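Local coordinates for protein dihydropyrimidinase (Brevibacillus agri, PDB 3SFW) that probably catalyses the hydrolytic ring opening of dihydropyrimidines at a two-zinc centre housed in an amidohydrolase barrel, at residues L179-A184 / Q234-H239; T165-L170 / A229-Q234; E219-A224 / A243-R248. All coordinates share one frame; numbering follows the deposited sequence.

Contact 1: residues L179-A184 / Q234-H239; sequences LVQVHA and QLYVVH. With ZN (zinc ion), chain D.
H183 carries CG anti to its backbone N (chi1 175°), while H239 folds CG between its backbone N and carbonyl carbon (chi1 50°), and these unlike torsions deliver one ring nitrogen from each strand end to the same zinc ion. The metal lies 2.2 Å from H183 ND1 and equally far from H239 NE2; two waters and the carboxylated K150 complete its ligands. H239 turns an edge, through CE1, toward the face of H183 in an offset T-shaped pair with planes 85° apart. On the far side of H183, NE2 is hydrogen-bonded to E185, which fixes the ring's rotation.

Behind the metal the strands run parallel in register V180–L235, Q181–Y236, V182–V237. V180 and V182 supply all four main-chain bonds on their side, from V180 N to Q234 O at 3.3 Å, through V180 O and V182 N, to V182 O, which takes V238 N at 3.1 Å. One water then joins A184 N to V238 O. L179 CD2 packs 3.8 Å from Y236 CB, and its CD1 reaches Q234 O. Trimming L179 to an alanine would probably leave a gap beside Y236 CB and over Q234, where CD2 and CD1 now pack. Two histidine nitrogens from adjacent strand ends, with water filling further metal positions, are consistent with the metal-bound water chemistry of a zinc hydrolase.

Contact 2: residues T165-L170 / A229-Q234; sequences TLFKTL and ALADAQ
F167 and L170, one turn apart on helix 163-176, meet the end of helix 214-230 and the turn after it mainly through apolar side-chain contacts; no hydrogen bond crosses between 165-170 and 229-234. F167 has CG anti to the backbone N (chi1 -170°), which sends the ring out so that CE2 comes 3.7 Å from L230 CB, the two side chains crossing at about a right angle. The rim of the same ring meets the backbone, with A231 N near its plane at 3.8 Å from CE2. L170 does the rest: its CB lies 3.9 Å from A231 CB, its CD2 is equally far from A233 CB, and that methyl sits 3.5 Å from L170 O.

Within the two segments the polar bonds stay on their own side; just beyond, K174 NZ of helix 163-176 bonds D232 O. D232 has positive phi (55°), and D232 N to A229 O is one of the two bonds back into the last turn that make this a Schellman motif, which ends the helix and sets A231 and A233 facing L170. T169 OG1 and T169 N reach T165 O from opposite faces of its carbonyl plane.

V189 and P213 of a second subunit press on F167 and L230. In the wider fold, L166 and L170 also rest on V180 of strand 180-182, and L227 and T228 extend the helix-to-helix packing.

Contact 3: residues E219-A224 / A243-R248; sequences EATGRA and ADAVRR. With ACT (acetate ion), chain C.
E219 OE1, on the residue whose backbone lies against R248, is gripped twice: by R223 NH1 at 2.8 Å and by N186 ND2. R223 NE takes E219 OE2 at 2.9 Å, so the guanidinium meets the carboxylate side-on, using both syn lone pairs, with N-H...O angles of 173° and both oxygens nearly in its plane. R223 NH2 adds a salt bridge to D163, and the pair packs against R223 and E219 of a second subunit.

Across the contact R248 does most of the work. Its CG stands beside the backbone N (chi1 -75°), and the chain runs extended from there to NE, which puts the guanidinium over the start of 219-224. R248 NH1 comes 3.7 Å from G222 CA, where no side chain intervenes, while R248 NH2 approaches E219 N to 3.9 Å; E219 CA lies over one face, toward the rim, and neither approach is a hydrogen bond. The group is oriented instead from its own helix, where R248 NE donates to D244 OD2 in a salt bridge at 3.0 Å, in plane and nearly along the carboxylate C-O axis.

These are neighbouring outer helices of the TIM-barrel fold, 214-230 leading into strand 234-237 and that strand leading into 243-254. Their short segments run with axes 8.9 Å apart and inclined by 19°, a near-parallel pair.

Nearer the strands, the contact is made by T221 and A245. T221 OG1 lies 3.7 Å from A245 CB while hydrogen-bonded to E217 O of its own helix. T221 CG2 sits loosely between A245 O and R248 CB.

Overall arrangement
Read from the N terminus, helix 163-176 comes first, and contact 2 closes the loop from it to the end of helix 214-230. Contact 1 opens next at strand 180-182 and closes on strand 234-237, after contact 2 has closed at the shared Q234. Contact 3 starts inside both spans, at 219-224, and ends beyond them at 243-248, so all three cross and none nests. V180 touches L166 and L170, and V182 touches L166, while A184 packs on A220 and T221 and L235 on A224; the two adjacent strands of contact 1 are thereby tied to helices 163-176 and 214-230, and the second of these holds 243-254 through contact 3.

Contact 1: residues L179-A184 / Q234-H239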
ATOM      1  N   LEU A 179       0.541 -14.010  24.653  1.00 10.63           N
ATOM      2  CA  LEU A 179       0.331 -12.869  23.730  1.00  8.65           C
ATOM      3  C   LEU A 179       1.264 -11.737  24.215  1.00 10.52           C
ATOM      4  O   LEU A 179       1.377 -11.519  25.432  1.00 12.28           O
ATOM      5  CB  LEU A 179      -1.132 -12.402  23.893  1.00  8.90           C
ATOM      6  CG  LEU A 179      -1.563 -11.182  23.051  1.00  7.77           C
ATOM      7  CD1 LEU A 179      -1.430 -11.488  21.583  1.00 10.64           C
ATOM      8  CD2 LEU A 179      -2.997 -10.896  23.431  1.00 10.78           C
ATOM      9  N   VAL A 180       1.990 -11.107  23.290  1.00  8.39           N
ATOM     10  CA  VAL A 180       2.877  -9.976  23.643  1.00  9.43           C
ATOM     11  C   VAL A 180       2.110  -8.691  23.300  1.00  9.10           C
ATOM     12  O   VAL A 180       1.686  -8.512  22.171  1.00 10.36           O
ATOM     13  CB  VAL A 180       4.211 -10.028  22.887  1.00 10.97           C
ATOM     14  CG1 VAL A 180       5.053  -8.769  23.222  1.00  8.83           C
ATOM     15  CG2 VAL A 180       5.015 -11.274  23.340  1.00 12.08           C
ATOM     16  N   GLN A 181       1.996  -7.812  24.301  1.00  8.41           N
ATOM     17  CA  GLN A 181       1.419  -6.487  24.158  1.00  9.72           C
ATOM     18  C   GLN A 181       2.552  -5.489  23.994  1.00 10.50           C
ATOM     19  O   GLN A 181       3.553  -5.598  24.700  1.00 10.07           O
ATOM     20  CB  GLN A 181       0.695  -6.140  25.416  1.00  9.49           C
ATOM     21  CG  GLN A 181      -0.571  -6.968  25.631  1.00 10.44           C
ATOM     22  CD  GLN A 181      -1.027  -6.855  27.055  1.00 11.57           C
ATOM     23  OE1 GLN A 181      -2.090  -6.253  27.357  1.00 15.12           O
ATOM     24  NE2 GLN A 181      -0.252  -7.374  27.926  1.00  7.83           N
ATOM     25  N   VAL A 182       2.383  -4.492  23.122  1.00  9.56           N
ATOM     26  CA  VAL A 182       3.333  -3.386  23.126  1.00 10.70           C
ATOM     27  C   VAL A 182       2.667  -2.043  23.350  1.00 11.92           C
ATOM     28  O   VAL A 182       1.684  -1.745  22.708  1.00 11.09           O
ATOM     29  CB  VAL A 182       4.134  -3.352  21.804  1.00 12.83           C
ATOM     30  CG1 VAL A 182       4.753  -2.050  21.590  1.00 26.53           C
ATOM     31  CG2 VAL A 182       5.168  -4.489  21.781  1.00 12.59           C
ATOM     32  N   HIS A 183       3.359  -1.167  24.092  1.00 10.32           N
ATOM     33  CA  HIS A 183       3.160   0.286  24.022  1.00  9.21           C
ATOM     34  C   HIS A 183       4.112   0.779  22.925  1.00 10.13           C
ATOM     35  O   HIS A 183       5.337   0.800  23.133  1.00 12.39           O
ATOM     36  CB  HIS A 183       3.535   0.973  25.383  1.00  9.61           C
ATOM     37  CG  HIS A 183       3.473   2.478  25.325  1.00 10.75           C
ATOM     38  ND1 HIS A 183       2.598   3.233  26.087  1.00 11.86           N
ATOM     39  CD2 HIS A 183       4.159   3.359  24.546  1.00 12.22           C
ATOM     40  CE1 HIS A 183       2.780   4.516  25.804  1.00 14.49           C
ATOM     41  NE2 HIS A 183       3.703   4.618  24.860  1.00 10.26           N
ATOM     42  N   ALA A 184       3.556   1.148  21.762  1.00  8.21           N
ATOM     43  CA  ALA A 184       4.405   1.360  20.569  1.00  5.92           C
ATOM     44  C   ALA A 184       4.553   2.861  20.287  1.00 10.51           C
ATOM     45  O   ALA A 184       3.844   3.419  19.435  1.00 12.52           O
ATOM     46  CB  ALA A 184       3.803   0.627  19.317  1.00 11.70           C
ATOM     47  N   GLN A 234       2.582 -13.752  18.284  1.00 11.03           N
ATOM     48  CA  GLN A 234       1.293 -13.031  18.218  1.00 11.17           C
ATOM     49  C   GLN A 234       1.404 -11.734  19.017  1.00 11.20           C
ATOM     50  O   GLN A 234       2.004 -11.720  20.089  1.00 11.48           O
ATOM     51  CB  GLN A 234       0.133 -13.889  18.746  1.00 12.65           C
ATOM     52  CG  GLN A 234       0.443 -14.645  20.093  1.00 10.99           C
ATOM     53  CD  GLN A 234       0.940 -16.094  19.835  1.00 13.10           C
ATOM     54  OE1 GLN A 234       0.781 -16.642  18.742  1.00 13.72           O
ATOM     55  NE2 GLN A 234       1.591 -16.689  20.834  1.00 14.42           N
ATOM     56  N   LEU A 235       0.874 -10.634  18.459  1.00  8.38           N
ATOM     57  CA  LEU A 235       1.155  -9.296  18.969  1.00  8.53           C
ATOM     58  C   LEU A 235      -0.159  -8.598  19.209  1.00  8.74           C
ATOM     59  O   LEU A 235      -1.088  -8.731  18.405  1.00  9.36           O
ATOM     60  CB  LEU A 235       1.940  -8.474  17.909  1.00 10.02           C
ATOM     61  CG  LEU A 235       2.274  -7.018  18.338  1.00  9.51           C
ATOM     62  CD1 LEU A 235       3.436  -7.072  19.408  1.00  9.86           C
ATOM     63  CD2 LEU A 235       2.780  -6.252  17.111  1.00 10.45           C
ATOM     64  N   TYR A 236      -0.234  -7.849  20.304  1.00  9.02           N
ATOM     65  CA  TYR A 236      -1.395  -7.014  20.597  1.00 10.19           C
ATOM     66  C   TYR A 236      -0.909  -5.588  20.854  1.00 10.16           C
ATOM     67  O   TYR A 236      -0.161  -5.342  21.752  1.00 10.56           O
ATOM     68  CB  TYR A 236      -2.120  -7.589  21.811  1.00  9.29           C
ATOM     69  CG  TYR A 236      -3.343  -6.825  22.277  1.00  8.16           C
ATOM     70  CD1 TYR A 236      -3.211  -5.675  23.073  1.00  9.37           C
ATOM     71  CD2 TYR A 236      -4.629  -7.371  22.098  1.00  7.41           C
ATOM     72  CE1 TYR A 236      -4.347  -5.041  23.633  1.00  9.82           C
ATOM     73  CE2 TYR A 236      -5.768  -6.743  22.605  1.00  9.67           C
ATOM     74  CZ  TYR A 236      -5.626  -5.580  23.357  1.00  8.96           C
ATOM     75  OH  TYR A 236      -6.727  -5.054  24.004  1.00 10.27           O
ATOM     76  N   VAL A 237      -1.259  -4.680  19.965  1.00  7.13           N
ATOM     77  CA  VAL A 237      -0.807  -3.307  20.069  1.00  9.10           C
ATOM     78  C   VAL A 237      -1.805  -2.540  20.929  1.00  9.99           C
ATOM     79  O   VAL A 237      -2.969  -2.357  20.527  1.00  9.81           O
ATOM     80  CB  VAL A 237      -0.714  -2.626  18.673  1.00 10.05           C
ATOM     81  CG1 VAL A 237      -0.075  -1.193  18.834  1.00  8.97           C
ATOM     82  CG2 VAL A 237       0.115  -3.502  17.682  1.00 10.56           C
ATOM     83  N   VAL A 238      -1.373  -2.040  22.098  1.00  8.71           N
ATOM     84  CA  VAL A 238      -2.339  -1.375  22.999  1.00 10.55           C
ATOM     85  C   VAL A 238      -2.492   0.086  22.522  1.00  8.82           C
ATOM     86  O   VAL A 238      -1.661   0.583  21.761  1.00 10.83           O
ATOM     87  CB  VAL A 238      -1.889  -1.352  24.502  1.00  9.10           C
ATOM     88  CG1 VAL A 238      -1.586  -2.787  25.012  1.00  9.23           C
ATOM     89  CG2 VAL A 238      -0.629  -0.475  24.687  1.00  9.06           C
ATOM     90  N   HIS A 239      -3.600   0.704  22.923  1.00  9.04           N
ATOM     91  CA  HIS A 239      -3.902   2.109  22.590  1.00 10.53           C
ATOM     92  C   HIS A 239      -3.359   2.551  21.229  1.00 12.49           C
ATOM     93  O   HIS A 239      -2.569   3.485  21.161  1.00 10.13           O
ATOM     94  CB  HIS A 239      -3.488   3.115  23.728  1.00  9.99           C
ATOM     95  CG  HIS A 239      -2.073   2.968  24.253  1.00  9.29           C
ATOM     96  ND1 HIS A 239      -0.960   2.904  23.429  1.00 10.37           N
ATOM     97  CD2 HIS A 239      -1.598   3.016  25.529  1.00  9.68           C
ATOM     98  CE1 HIS A 239       0.138   2.851  24.185  1.00 10.06           C
ATOM     99  NE2 HIS A 239      -0.232   2.937  25.457  1.00  9.98           N
TER
HETATM  100 ZN    ZN D 501       0.855   2.779  27.351  1.00 15.91          ZN
HETATM  101  O   HOH W   1       0.795   1.530  21.033  1.00 12.31           O
HETATM  102  O   HOH W   2       1.781   3.098  29.213  1.00 15.51           O
HETATM  103  O   HOH W   3       0.586   4.929  27.909  1.00 18.53           O

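Contact 2: residues T165-L170 / A229-Q234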
ATOM      1  N   THR A 165      15.157  -7.187  23.871  1.00 13.83           N
ATOM      2  CA  THR A 165      14.147  -7.641  24.816  1.00 13.36           C
ATOM      3  C   THR A 165      12.847  -8.020  24.111  1.00 14.02           C
ATOM      4  O   THR A 165      12.241  -9.062  24.407  1.00 14.24           O
ATOM      5  CB  THR A 165      13.918  -6.600  25.911  1.00 14.96           C
ATOM      6  OG1 THR A 165      15.095  -6.549  26.721  1.00 20.31           O
ATOM      7  CG2 THR A 165      12.755  -6.979  26.780  1.00 13.80           C
ATOM      8  N   LEU A 166      12.415  -7.183  23.180  1.00 11.69           N
ATOM      9  CA  LEU A 166      11.110  -7.418  22.549  1.00 11.47           C
ATOM     10  C   LEU A 166      11.188  -8.662  21.679  1.00 13.31           C
ATOM     11  O   LEU A 166      10.305  -9.520  21.724  1.00 10.98           O
ATOM     12  CB  LEU A 166      10.658  -6.169  21.743  1.00 11.08           C
ATOM     13  CG  LEU A 166       9.421  -6.400  20.847  1.00 11.97           C
ATOM     14  CD1 LEU A 166       8.221  -6.856  21.721  1.00 12.70           C
ATOM     15  CD2 LEU A 166       9.087  -5.100  20.090  1.00 13.35           C
ATOM     16  N   PHE A 167      12.275  -8.846  20.938  1.00 11.10           N
ATOM     17  CA  PHE A 167      12.345 -10.027  20.048  1.00 13.25           C
ATOM     18  C   PHE A 167      12.445 -11.353  20.841  1.00 13.35           C
ATOM     19  O   PHE A 167      11.727 -12.314  20.554  1.00 13.60           O
ATOM     20  CB  PHE A 167      13.553  -9.901  19.116  1.00 13.04           C
ATOM     21  CG  PHE A 167      13.576 -10.929  18.024  1.00 11.55           C
ATOM     22  CD1 PHE A 167      14.722 -11.676  17.804  1.00 14.98           C
ATOM     23  CD2 PHE A 167      12.466 -11.128  17.191  1.00 13.46           C
ATOM     24  CE1 PHE A 167      14.767 -12.624  16.759  1.00 18.52           C
ATOM     25  CE2 PHE A 167      12.490 -12.061  16.159  1.00 13.82           C
ATOM     26  CZ  PHE A 167      13.672 -12.790  15.910  1.00 15.95           C
ATOM     27  N   LYS A 168      13.317 -11.380  21.842  1.00 14.38           N
ATOM     28  CA  LYS A 168      13.414 -12.532  22.744  1.00 11.53           C
ATOM     29  C   LYS A 168      12.087 -12.848  23.434  1.00 13.10           C
ATOM     30  O   LYS A 168      11.712 -14.027  23.552  1.00 13.51           O
ATOM     31  CB  LYS A 168      14.514 -12.277  23.774  1.00 13.49           C
ATOM     32  CG  LYS A 168      15.897 -12.385  23.156  1.00 17.36           C
ATOM     33  CD  LYS A 168      16.949 -12.149  24.250  1.00 18.56           C
ATOM     34  CE  LYS A 168      18.333 -12.531  23.761  1.00 25.17           C
ATOM     35  NZ  LYS A 168      19.306 -12.429  24.914  1.00 28.95           N
ATOM     36  N   THR A 169      11.348 -11.801  23.825  1.00 12.41           N
ATOM     37  CA  THR A 169      10.098 -12.004  24.541  1.00 12.30           C
ATOM     38  C   THR A 169       9.074 -12.607  23.580  1.00 13.86           C
ATOM     39  O   THR A 169       8.333 -13.550  23.934  1.00 11.24           O
ATOM     40  CB  THR A 169       9.582 -10.710  25.142  1.00 11.67           C
ATOM     41  OG1 THR A 169      10.536 -10.224  26.079  1.00 13.26           O
ATOM     42  CG2 THR A 169       8.221 -10.913  25.846  1.00 12.63           C
ATOM     43  N   LEU A 170       9.100 -12.145  22.336  1.00 11.45           N
ATOM     44  CA  LEU A 170       8.159 -12.695  21.308  1.00 10.91           C
ATOM     45  C   LEU A 170       8.451 -14.167  20.997  1.00 12.16           C
ATOM     46  O   LEU A 170       7.521 -14.989  20.911  1.00 13.28           O
ATOM     47  CB  LEU A 170       8.226 -11.879  20.006  1.00 10.46           C
ATOM     48  CG  LEU A 170       7.524 -10.503  20.076  1.00 10.85           C
ATOM     49  CD1 LEU A 170       8.154  -9.566  18.980  1.00 10.29           C
ATOM     50  CD2 LEU A 170       5.986 -10.678  19.873  1.00 11.46           C
ATOM     51  N   ALA A 229       6.453 -10.932  13.111  1.00 10.59           N
ATOM     52  CA  ALA A 229       6.525 -11.808  11.952  1.00 13.97           C
ATOM     53  C   ALA A 229       7.810 -12.667  11.946  1.00 15.62           C
ATOM     54  O   ALA A 229       7.743 -13.846  11.662  1.00 16.48           O
ATOM     55  CB  ALA A 229       6.454 -10.953  10.644  1.00 13.74           C
ATOM     56  N   LEU A 230       8.948 -12.053  12.269  1.00 14.64           N
ATOM     57  CA  LEU A 230      10.297 -12.737  12.343  1.00 13.59           C
ATOM     58  C   LEU A 230      10.337 -13.818  13.444  1.00 16.08           C
ATOM     59  O   LEU A 230      11.029 -14.836  13.308  1.00 18.73           O
ATOM     60  CB  LEU A 230      11.371 -11.689  12.637  1.00 13.65           C
ATOM     61  CG  LEU A 230      11.740 -10.825  11.395  1.00 13.88           C
ATOM     62  CD1 LEU A 230      12.459  -9.532  11.814  1.00 16.88           C
ATOM     63  CD2 LEU A 230      12.621 -11.636  10.488  1.00 17.73           C
ATOM     64  N   ALA A 231       9.493 -13.652  14.462  1.00 13.93           N
ATOM     65  CA  ALA A 231       9.335 -14.663  15.502  1.00 15.79           C
ATOM     66  C   ALA A 231       8.190 -15.649  15.256  1.00 15.91           C
ATOM     67  O   ALA A 231       7.958 -16.551  16.094  1.00 17.32           O
ATOM     68  CB  ALA A 231       9.149 -13.977  16.891  1.00 14.57           C
ATOM     69  N   ASP A 232       7.366 -15.380  14.237  1.00 14.02           N
ATOM     70  CA  ASP A 232       6.112 -16.112  14.027  1.00 15.81           C
ATOM     71  C   ASP A 232       5.180 -16.103  15.263  1.00 16.10           C
ATOM     72  O   ASP A 232       4.566 -17.125  15.618  1.00 15.43           O
ATOM     73  CB  ASP A 232       6.411 -17.557  13.612  1.00 18.39           C
ATOM     74  CG  ASP A 232       5.185 -18.276  13.091  1.00 25.14           C
ATOM     75  OD1 ASP A 232       4.257 -17.607  12.620  1.00 24.64           O
ATOM     76  OD2 ASP A 232       5.155 -19.525  13.128  1.00 27.18           O
ATOM     77  N   ALA A 233       5.122 -14.967  15.932  1.00 13.34           N
ATOM     78  CA  ALA A 233       4.491 -14.901  17.261  1.00 13.38           C
ATOM     79  C   ALA A 233       3.129 -14.202  17.153  1.00 12.98           C
ATOM     80  O   ALA A 233       2.534 -14.136  16.062  1.00 14.33           O
ATOM     81  CB  ALA A 233       5.422 -14.159  18.225  1.00 15.30           C
ATOM     82  N   GLN A 234       2.582 -13.752  18.284  1.00 11.03           N
ATOM     83  CA  GLN A 234       1.293 -13.031  18.218  1.00 11.17           C
ATOM     84  C   GLN A 234       1.404 -11.734  19.017  1.00 11.20           C
ATOM     85  O   GLN A 234       2.004 -11.720  20.089  1.00 11.48           O
ATOM     86  CB  GLN A 234       0.133 -13.889  18.746  1.00 12.65           C
ATOM     87  CG  GLN A 234       0.443 -14.645  20.093  1.00 10.99           C
ATOM     88  CD  GLN A 234       0.940 -16.094  19.835  1.00 13.10           C
ATOM     89  OE1 GLN A 234       0.781 -16.642  18.742  1.00 13.72           O
ATOM     90  NE2 GLN A 234       1.591 -16.689  20.834  1.00 14.42           N
TER

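Contact 3: residues E219-A224 / A243-R248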
ATOM      1  N   GLU A 219       6.103   4.242  13.615  1.00 11.31           N
ATOM      2  CA  GLU A 219       7.382   3.526  13.489  1.00 10.91           C
ATOM      3  C   GLU A 219       7.499   2.354  14.482  1.00 10.79           C
ATOM      4  O   GLU A 219       7.793   1.219  14.101  1.00 12.89           O
ATOM      5  CB  GLU A 219       8.570   4.473  13.696  1.00 10.92           C
ATOM      6  CG  GLU A 219       9.951   3.780  13.459  1.00 10.26           C
ATOM      7  CD  GLU A 219      10.377   2.906  14.623  1.00 11.75           C
ATOM      8  OE1 GLU A 219      10.225   3.323  15.804  1.00 13.72           O
ATOM      9  OE2 GLU A 219      10.789   1.741  14.335  1.00 12.99           O
ATOM     10  N   ALA A 220       7.166   2.612  15.729  1.00  8.57           N
ATOM     11  CA  ALA A 220       7.313   1.552  16.745  1.00  9.19           C
ATOM     12  C   ALA A 220       6.286   0.451  16.509  1.00 11.02           C
ATOM     13  O   ALA A 220       6.547  -0.726  16.781  1.00 10.43           O
ATOM     14  CB  ALA A 220       7.176   2.146  18.155  1.00  9.82           C
ATOM     15  N   THR A 221       5.085   0.840  16.053  1.00 10.62           N
ATOM     16  CA  THR A 221       4.076  -0.188  15.690  1.00 11.47           C
ATOM     17  C   THR A 221       4.660  -1.078  14.602  1.00  9.93           C
ATOM     18  O   THR A 221       4.573  -2.319  14.672  1.00 10.56           O
ATOM     19  CB  THR A 221       2.745   0.492  15.212  1.00  9.20           C
ATOM     20  OG1 THR A 221       2.241   1.283  16.298  1.00 10.67           O
ATOM     21  CG2 THR A 221       1.736  -0.570  14.823  1.00  9.78           C
ATOM     22  N   GLY A 222       5.185  -0.468  13.539  1.00  9.45           N
ATOM     23  CA  GLY A 222       5.755  -1.280  12.450  1.00 11.88           C
ATOM     24  C   GLY A 222       6.915  -2.175  12.899  1.00 12.54           C
ATOM     25  O   GLY A 222       7.089  -3.285  12.380  1.00 11.93           O
ATOM     26  N   ARG A 223       7.746  -1.636  13.787  1.00 10.97           N
ATOM     27  CA  ARG A 223       8.892  -2.392  14.314  1.00 11.11           C
ATOM     28  C   ARG A 223       8.391  -3.584  15.118  1.00 10.92           C
ATOM     29  O   ARG A 223       8.884  -4.714  14.940  1.00 11.01           O
ATOM     30  CB  ARG A 223       9.777  -1.490  15.173  1.00 12.44           C
ATOM     31  CG  ARG A 223      10.947  -2.244  15.856  1.00 11.02           C
ATOM     32  CD  ARG A 223      12.108  -1.254  16.104  1.00 10.08           C
ATOM     33  NE  ARG A 223      11.618   0.073  16.517  1.00 10.01           N
ATOM     34  CZ  ARG A 223      11.486   0.492  17.769  1.00 10.28           C
ATOM     35  NH1 ARG A 223      10.923   1.673  18.012  1.00 11.16           N
ATOM     36  NH2 ARG A 223      12.000  -0.237  18.777  1.00 10.72           N
ATOM     37  N   ALA A 224       7.400  -3.361  15.982  1.00  9.91           N
ATOM     38  CA  ALA A 224       6.899  -4.497  16.781  1.00  9.95           C
ATOM     39  C   ALA A 224       6.273  -5.550  15.843  1.00 10.90           C
ATOM     40  O   ALA A 224       6.444  -6.769  16.042  1.00 10.56           O
ATOM     41  CB  ALA A 224       5.888  -3.998  17.797  1.00  8.10           C
ATOM     42  N   ALA A 243      -3.910   7.049  12.494  1.00 13.87           N
ATOM     43  CA  ALA A 243      -4.042   6.377  11.198  1.00 12.04           C
ATOM     44  C   ALA A 243      -2.747   5.721  10.752  1.00 11.64           C
ATOM     45  O   ALA A 243      -2.780   4.611  10.200  1.00 11.03           O
ATOM     46  CB  ALA A 243      -4.551   7.387  10.100  1.00 10.74           C
ATOM     47  N   ASP A 244      -1.603   6.320  11.083  1.00 12.25           N
ATOM     48  CA  ASP A 244      -0.310   5.742  10.696  1.00 13.88           C
ATOM     49  C   ASP A 244      -0.214   4.308  11.256  1.00 15.18           C
ATOM     50  O   ASP A 244       0.163   3.379  10.539  1.00 13.81           O
ATOM     51  CB  ASP A 244       0.803   6.610  11.276  1.00 15.05           C
ATOM     52  CG  ASP A 244       2.182   6.254  10.742  1.00 23.84           C
ATOM     53  OD1 ASP A 244       2.987   7.199  10.593  1.00 28.93           O
ATOM     54  OD2 ASP A 244       2.507   5.058  10.523  1.00 27.11           O
ATOM     55  N   ALA A 245      -0.583   4.146  12.521  1.00 11.47           N
ATOM     56  CA  ALA A 245      -0.531   2.835  13.162  1.00 11.34           C
ATOM     57  C   ALA A 245      -1.611   1.898  12.625  1.00 11.80           C
ATOM     58  O   ALA A 245      -1.339   0.694  12.375  1.00 11.05           O
ATOM     59  CB  ALA A 245      -0.624   2.961  14.658  1.00 10.65           C
ATOM     60  N   VAL A 246      -2.817   2.426  12.432  1.00 10.45           N
ATOM     61  CA  VAL A 246      -3.890   1.598  11.850  1.00  9.78           C
ATOM     62  C   VAL A 246      -3.470   1.004  10.503  1.00 11.95           C
ATOM     63  O   VAL A 246      -3.627  -0.190  10.263  1.00 10.27           O
ATOM     64  CB  VAL A 246      -5.184   2.416  11.646  1.00  9.64           C
ATOM     65  CG1 VAL A 246      -6.194   1.585  10.837  1.00 12.54           C
ATOM     66  CG2 VAL A 246      -5.819   2.823  13.028  1.00 12.04           C
ATOM     67  N   ARG A 247      -2.886   1.832   9.636  1.00 10.64           N
ATOM     68  CA  ARG A 247      -2.464   1.349   8.303  1.00 13.15           C
ATOM     69  C   ARG A 247      -1.481   0.176   8.407  1.00 11.03           C
ATOM     70  O   ARG A 247      -1.539  -0.754   7.616  1.00 12.54           O
ATOM     71  CB  ARG A 247      -1.779   2.499   7.501  1.00 12.08           C
ATOM     72  CG  ARG A 247      -2.762   3.593   7.170  1.00 13.06           C
ATOM     73  CD  ARG A 247      -2.041   4.899   6.785  1.00 16.09           C
ATOM     74  NE  ARG A 247      -2.995   5.995   6.712  1.00 17.36           N
ATOM     75  CZ  ARG A 247      -2.647   7.280   6.720  1.00 19.10           C
ATOM     76  NH1 ARG A 247      -1.364   7.608   6.808  1.00 19.96           N
ATOM     77  NH2 ARG A 247      -3.571   8.230   6.657  1.00 19.13           N
ATOM     78  N   ARG A 248      -0.537   0.267   9.339  1.00 10.05           N
ATOM     79  CA  ARG A 248       0.481  -0.769   9.516  1.00 12.21           C
ATOM     80  C   ARG A 248      -0.135  -2.076  10.038  1.00 11.69           C
ATOM     81  O   ARG A 248       0.219  -3.185   9.584  1.00 10.81           O
ATOM     82  CB  ARG A 248       1.573  -0.296  10.454  1.00 14.30           C
ATOM     83  CG  ARG A 248       2.535   0.736   9.793  1.00 15.03           C
ATOM     84  CD  ARG A 248       3.257   1.449  10.841  1.00 18.45           C
ATOM     85  NE  ARG A 248       4.093   2.565  10.334  1.00 19.67           N
ATOM     86  CZ  ARG A 248       5.374   2.459   9.952  1.00 20.96           C
ATOM     87  NH1 ARG A 248       5.966   1.270   9.813  1.00 18.88           N
ATOM     88  NH2 ARG A 248       6.092   3.567   9.808  1.00 18.16           N
TER
HETATM   89  C   ACT C 462      -6.696   6.201   6.488  1.00 21.25           C
HETATM   90  O   ACT C 462      -6.473   7.436   6.452  1.00 22.48           O
HETATM   91  OXT ACT C 462      -7.852   5.738   6.138  1.00 24.02           O
HETATM   92  CH3 ACT C 462      -5.630   5.343   6.956  1.00  9.66           C